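Local coordinates for DUF305 domain-containing protein (PDB 3BT5), which is of unknown function but belongs to the DUF305 family of the ferritin clan and folds as a mostly helical bundle, at residues Leu28-Pro33 against Ala93-Leu98; Glu36-Gln39 against Val43-Leu46. All blocks are in the same frame, centred on the assembly; numbering follows the deposited sequence.

Interaction 1 (Leu28-Pro33 against Ala93-Leu98); sequences LDLAAP and AGLSTL
A short helix, 89-97, lies against the long first helix, 11-37, of a helical bundle, consistent with its place in the ferritin clan, and Leu95 carries most of the contact, meeting Leu30 and Pro33. The axes of the two short segments run almost parallel, 3° apart and 9.0 Å at their closest, so the chains travel the same way. Pro33 turns its ring toward the short helix: its CG rests 3.6 Å from Leu95 CB, and the ring lies across the base of the leucine side chain. Farther out, Leu95 CD1 reaches between the backbone and the side chain of Leu30, 3.5 Å from Leu30 O and 3.7 Å from Leu30 CD2. Both leucines hold CG anti to the carbonyl carbon (chi1 -65° in Leu30, -56° in Leu95), and the extended chi2 of Leu95 carries CD1 out to Leu30, which answers with CD2, the branch not in line with its chain. At the outer border Ser96 OG comes within 3.9 Å of Pro33 CB along the exposed side. No hydrogen bond crosses between the segments, and the contact is van der Waals packing, mostly apolar. Pro33 also kinks its own helix, because its N has no proton to give to the preceding turn. The C-terminal turn of the short helix closes on Gly94 O, which accepts from both Thr97 N and Leu98 N. Beneath the contact runs helix 100-122, where Leu30 touches Met111 and Leu95 touches Gln106 and Leu110; Ala31, facing away from the short helix, packs on Ala47 of helix 41-68.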
loop_
_atom_site.group_PDB
_atom_site.type_symbol
_atom_site.label_atom_id
_atom_site.label_comp_id
_atom_site.label_asym_id
_atom_site.label_seq_id
_atom_site.Cartn_x
_atom_site.Cartn_y
_atom_site.Cartn_z
ATOM N N LEU A 28 -5.210 -3.872 -0.470
ATOM C CA LEU A 28 -6.155 -4.938 -0.782
ATOM C C LEU A 28 -7.609 -4.527 -0.471
ATOM O O LEU A 28 -8.519 -4.846 -1.245
ATOM C CB LEU A 28 -5.757 -6.216 -0.040
ATOM C CG LEU A 28 -4.644 -7.128 -0.578
ATOM C CD1 LEU A 28 -3.579 -6.479 -1.442
ATOM C CD2 LEU A 28 -4.008 -8.005 0.522
ATOM N N ASP A 29 -7.808 -3.799 0.632
ATOM C CA ASP A 29 -9.130 -3.302 1.039
ATOM C C ASP A 29 -9.634 -2.261 0.031
ATOM O O ASP A 29 -10.834 -2.126 -0.178
ATOM C CB ASP A 29 -9.068 -2.598 2.411
ATOM C CG ASP A 29 -8.792 -3.537 3.566
ATOM O OD1 ASP A 29 -9.082 -4.733 3.440
ATOM O OD2 ASP A 29 -8.282 -3.054 4.608
ATOM N N LEU A 30 -8.717 -1.489 -0.539
ATOM C CA LEU A 30 -9.098 -0.489 -1.522
ATOM C C LEU A 30 -9.432 -1.149 -2.866
ATOM O O LEU A 30 -10.332 -0.711 -3.586
ATOM C CB LEU A 30 -7.980 0.543 -1.693
ATOM C CG LEU A 30 -7.654 1.409 -0.480
ATOM C CD1 LEU A 30 -6.387 2.218 -0.764
ATOM C CD2 LEU A 30 -8.818 2.330 -0.169
ATOM N N ALA A 31 -8.686 -2.190 -3.232
ATOM C CA ALA A 31 -8.913 -2.825 -4.538
ATOM C C ALA A 31 -10.204 -3.650 -4.592
ATOM O O ALA A 31 -10.845 -3.764 -5.649
ATOM C CB ALA A 31 -7.716 -3.698 -4.892
ATOM N N ALA A 32 -10.565 -4.267 -3.471
ATOM C CA ALA A 32 -11.705 -5.187 -3.450
ATOM C C ALA A 32 -13.008 -4.575 -4.017
ATOM O O ALA A 32 -13.648 -5.183 -4.892
ATOM C CB ALA A 32 -11.922 -5.751 -2.044
ATOM N N PRO A 33 -13.416 -3.384 -3.538
ATOM C CA PRO A 33 -14.646 -2.811 -4.113
ATOM C C PRO A 33 -14.572 -2.494 -5.611
ATOM O O PRO A 33 -15.605 -2.483 -6.288
ATOM C CB PRO A 33 -14.884 -1.543 -3.271
ATOM C CG PRO A 33 -13.642 -1.319 -2.508
ATOM C CD PRO A 33 -12.877 -2.577 -2.421
ATOM N N ALA A 93 -14.975 3.004 3.025
ATOM C CA ALA A 93 -16.402 2.724 2.821
ATOM C C ALA A 93 -16.981 3.436 1.582
ATOM O O ALA A 93 -17.893 2.908 0.923
ATOM C CB ALA A 93 -17.177 3.093 4.065
ATOM N N GLY A 94 -16.468 4.623 1.257
ATOM C CA GLY A 94 -16.955 5.381 0.103
ATOM C C GLY A 94 -16.816 4.589 -1.172
ATOM O O GLY A 94 -17.613 4.736 -2.088
ATOM N N LEU A 95 -15.801 3.728 -1.252
ATOM C CA LEU A 95 -15.637 2.936 -2.464
ATOM C C LEU A 95 -16.784 1.976 -2.703
ATOM O O LEU A 95 -16.984 1.535 -3.851
ATOM C CB LEU A 95 -14.298 2.197 -2.448
ATOM C CG LEU A 95 -13.074 3.092 -2.273
ATOM C CD1 LEU A 95 -11.794 2.225 -2.383
ATOM C CD2 LEU A 95 -13.066 4.251 -3.291
ATOM N N SER A 96 -17.516 1.642 -1.632
ATOM C CA SER A 96 -18.651 0.736 -1.751
ATOM C C SER A 96 -19.990 1.464 -1.877
ATOM O O SER A 96 -20.966 0.865 -2.329
ATOM C CB SER A 96 -18.735 -0.207 -0.538
ATOM O OG SER A 96 -17.673 -1.148 -0.552
ATOM N N THR A 97 -20.041 2.723 -1.446
ATOM C CA THR A 97 -21.307 3.452 -1.306
ATOM C C THR A 97 -21.485 4.552 -2.344
ATOM O O THR A 97 -22.613 4.939 -2.640
ATOM C CB THR A 97 -21.436 4.113 0.095
ATOM O OG1 THR A 97 -20.434 5.102 0.244
ATOM C CG2 THR A 97 -21.340 3.106 1.250
ATOM N N LEU A 98 -20.398 5.126 -2.851
ATOM C CA LEU A 98 -20.507 6.243 -3.800
ATOM C C LEU A 98 -20.964 5.725 -5.164
ATOM O O LEU A 98 -20.735 4.558 -5.489
ATOM C CB LEU A 98 -19.142 6.929 -3.949
ATOM C CG LEU A 98 -18.651 7.693 -2.710
ATOM C CD1 LEU A 98 -17.197 8.092 -2.926
ATOM C CD2 LEU A 98 -19.534 8.935 -2.469
#

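Interaction 2 (Glu36-Gln39 against Val43-Leu46); sequences ERSQ and VRSL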
loop_
_atom_site.group_PDB
_atom_site.type_symbol
_atom_site.label_atom_id
_atom_site.label_comp_id
_atom_site.label_asym_id
_atom_site.label_seq_id
_atom_site.Cartn_x
_atom_site.Cartn_y
_atom_site.Cartn_z
ATOM N N GLU A 36 -15.377 -5.685 -7.288
ATOM C CA GLU A 36 -16.798 -5.969 -7.065
ATOM C C GLU A 36 -17.720 -5.097 -7.914
ATOM O O GLU A 36 -18.736 -5.588 -8.429
ATOM C CB GLU A 36 -17.141 -5.802 -5.577
ATOM C CG GLU A 36 -18.624 -5.973 -5.237
ATOM C CD GLU A 36 -19.115 -7.390 -5.461
ATOM O OE1 GLU A 36 -18.273 -8.317 -5.477
ATOM O OE2 GLU A 36 -20.344 -7.577 -5.616
ATOM N N ARG A 37 -17.366 -3.822 -8.086
ATOM C CA ARG A 37 -18.296 -2.819 -8.639
ATOM C C ARG A 37 -17.981 -2.199 -10.002
ATOM O O ARG A 37 -18.892 -1.783 -10.727
ATOM C CB ARG A 37 -18.439 -1.657 -7.639
ATOM C CG ARG A 37 -18.946 -2.053 -6.281
ATOM C CD ARG A 37 -19.145 -0.793 -5.394
ATOM N NE ARG A 37 -20.285 0.025 -5.858
ATOM C CZ ARG A 37 -20.405 1.349 -5.735
ATOM N NH1 ARG A 37 -19.445 2.101 -5.179
ATOM N NH2 ARG A 37 -21.499 1.934 -6.196
ATOM N N SER A 38 -16.708 -2.082 -10.348
ATOM C CA SER A 38 -16.357 -1.370 -11.570
ATOM C C SER A 38 -16.660 -2.208 -12.794
ATOM O O SER A 38 -16.465 -3.430 -12.792
ATOM C CB SER A 38 -14.889 -0.960 -11.580
ATOM O OG SER A 38 -14.590 -0.219 -12.751
ATOM N N GLN A 39 -17.149 -1.541 -13.828
ATOM C CA GLN A 39 -17.351 -2.184 -15.111
ATOM C C GLN A 39 -16.326 -1.672 -16.127
ATOM O O GLN A 39 -16.446 -1.957 -17.327
ATOM C CB GLN A 39 -18.773 -1.939 -15.616
ATOM C CG GLN A 39 -19.839 -2.699 -14.838
ATOM C CD GLN A 39 -21.205 -2.569 -15.478
ATOM O OE1 GLN A 39 -21.812 -1.497 -15.459
ATOM N NE2 GLN A 39 -21.696 -3.662 -16.056
ATOM N N VAL A 43 -9.877 0.069 -14.973
ATOM C CA VAL A 43 -9.790 0.159 -13.514
ATOM C C VAL A 43 -9.653 -1.227 -12.870
ATOM O O VAL A 43 -8.869 -1.433 -11.934
ATOM C CB VAL A 43 -11.039 0.880 -12.942
ATOM C CG1 VAL A 43 -11.055 0.818 -11.404
ATOM C CG2 VAL A 43 -11.079 2.323 -13.458
ATOM N N ARG A 44 -10.410 -2.189 -13.382
ATOM C CA ARG A 44 -10.349 -3.545 -12.861
ATOM C C ARG A 44 -8.955 -4.178 -13.028
ATOM O O ARG A 44 -8.411 -4.800 -12.086
ATOM C CB ARG A 44 -11.394 -4.423 -13.548
ATOM C CG ARG A 44 -12.839 -4.055 -13.233
ATOM C CD ARG A 44 -13.806 -4.990 -13.991
ATOM N NE ARG A 44 -13.677 -6.356 -13.489
ATOM C CZ ARG A 44 -14.276 -6.806 -12.387
ATOM N NH1 ARG A 44 -15.077 -6.009 -11.693
ATOM N NH2 ARG A 44 -14.086 -8.057 -11.982
ATOM N N SER A 45 -8.384 -4.006 -14.218
ATOM C CA SER A 45 -7.057 -4.538 -14.543
ATOM C C SER A 45 -6.022 -3.944 -13.596
ATOM O O SER A 45 -5.167 -4.632 -13.036
ATOM C CB SER A 45 -6.679 -4.176 -15.983
ATOM O OG SER A 45 -7.447 -4.919 -16.918
ATOM N N LEU A 46 -6.107 -2.638 -13.426
ATOM C CA LEU A 46 -5.189 -1.941 -12.569
ATOM C C LEU A 46 -5.341 -2.397 -11.102
ATOM O O LEU A 46 -4.338 -2.631 -10.404
ATOM C CB LEU A 46 -5.414 -0.443 -12.747
ATOM C CG LEU A 46 -4.526 0.474 -11.916
ATOM C CD1 LEU A 46 -3.022 0.223 -12.132
ATOM C CD2 LEU A 46 -4.907 1.920 -12.194
#
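Arg44 stretches from the start of helix 41-68 back to Ser38, and its guanidinium group grips the backbone just where helix 11-37 has ended. Its NH1 donates to Ser38 O over 3.1 Å with an N-H...O angle of 154°; the donor lies in the carbonyl plane, while the oxygen sits at the edge of the guanidinium, tilted 17° from its plane. CG leaves anti to the carbonyl carbon, CD passes 3.3 Å from Ser38 O, and the bend at chi3 then swings the guanidinium so that NH1 meets the same oxygen. NH1 also donates to Leu35 O, its stronger polar partner, so one nitrogen joins two carbonyls, one in the last turns of the helix and one beyond it. Lower down, the aliphatic part of the arginine lies alongside the serine, with Arg44 CG 4.1 Å from Ser38 CB. Cutting this side chain back to an alanine would probably leave both carbonyls without their NH1 donor and the Ser38 methylene less well covered. Ser38 itself points toward the second helix. A chi1 of -177°, which puts OG opposite the backbone N, brings the hydroxyl to the branched carbon of Val43, 3.7 Å from OG to CB, and CG1 lies nearly as close. Val43 can only pack against this buried hydroxyl; its polar partners are Glu104 OE2 of helix 100-122 and Gln40 N in the turn, both hydrogen-bonded to it. This is a helical (alpha-alpha) hairpin, the short turn between the first two long helices of the bundle, with a side chain of the second holding the carbonyls at the end of the first.

Overall arrangement
From the N terminus, helix 11-37 and the turn just after it supply the first half of both contacts, 28-33 and then 36-39. The chain turns at once into helix 41-68, and interaction 2 closes this short hairpin loop with three residues between its segments. Interaction 1 closes a far longer one, returning only at helix 89-97 after 59 intervening residues, so interaction 2 is nested inside it. Their centres lie 11 Å apart, and Arg37 links them directly: its NH1 probably bonds Leu95 O, at 2.9 Å, and Leu98 O, at 2.8 Å. The end of the first helix is thereby tied to both the second long helix and the short helix leading into 100-122.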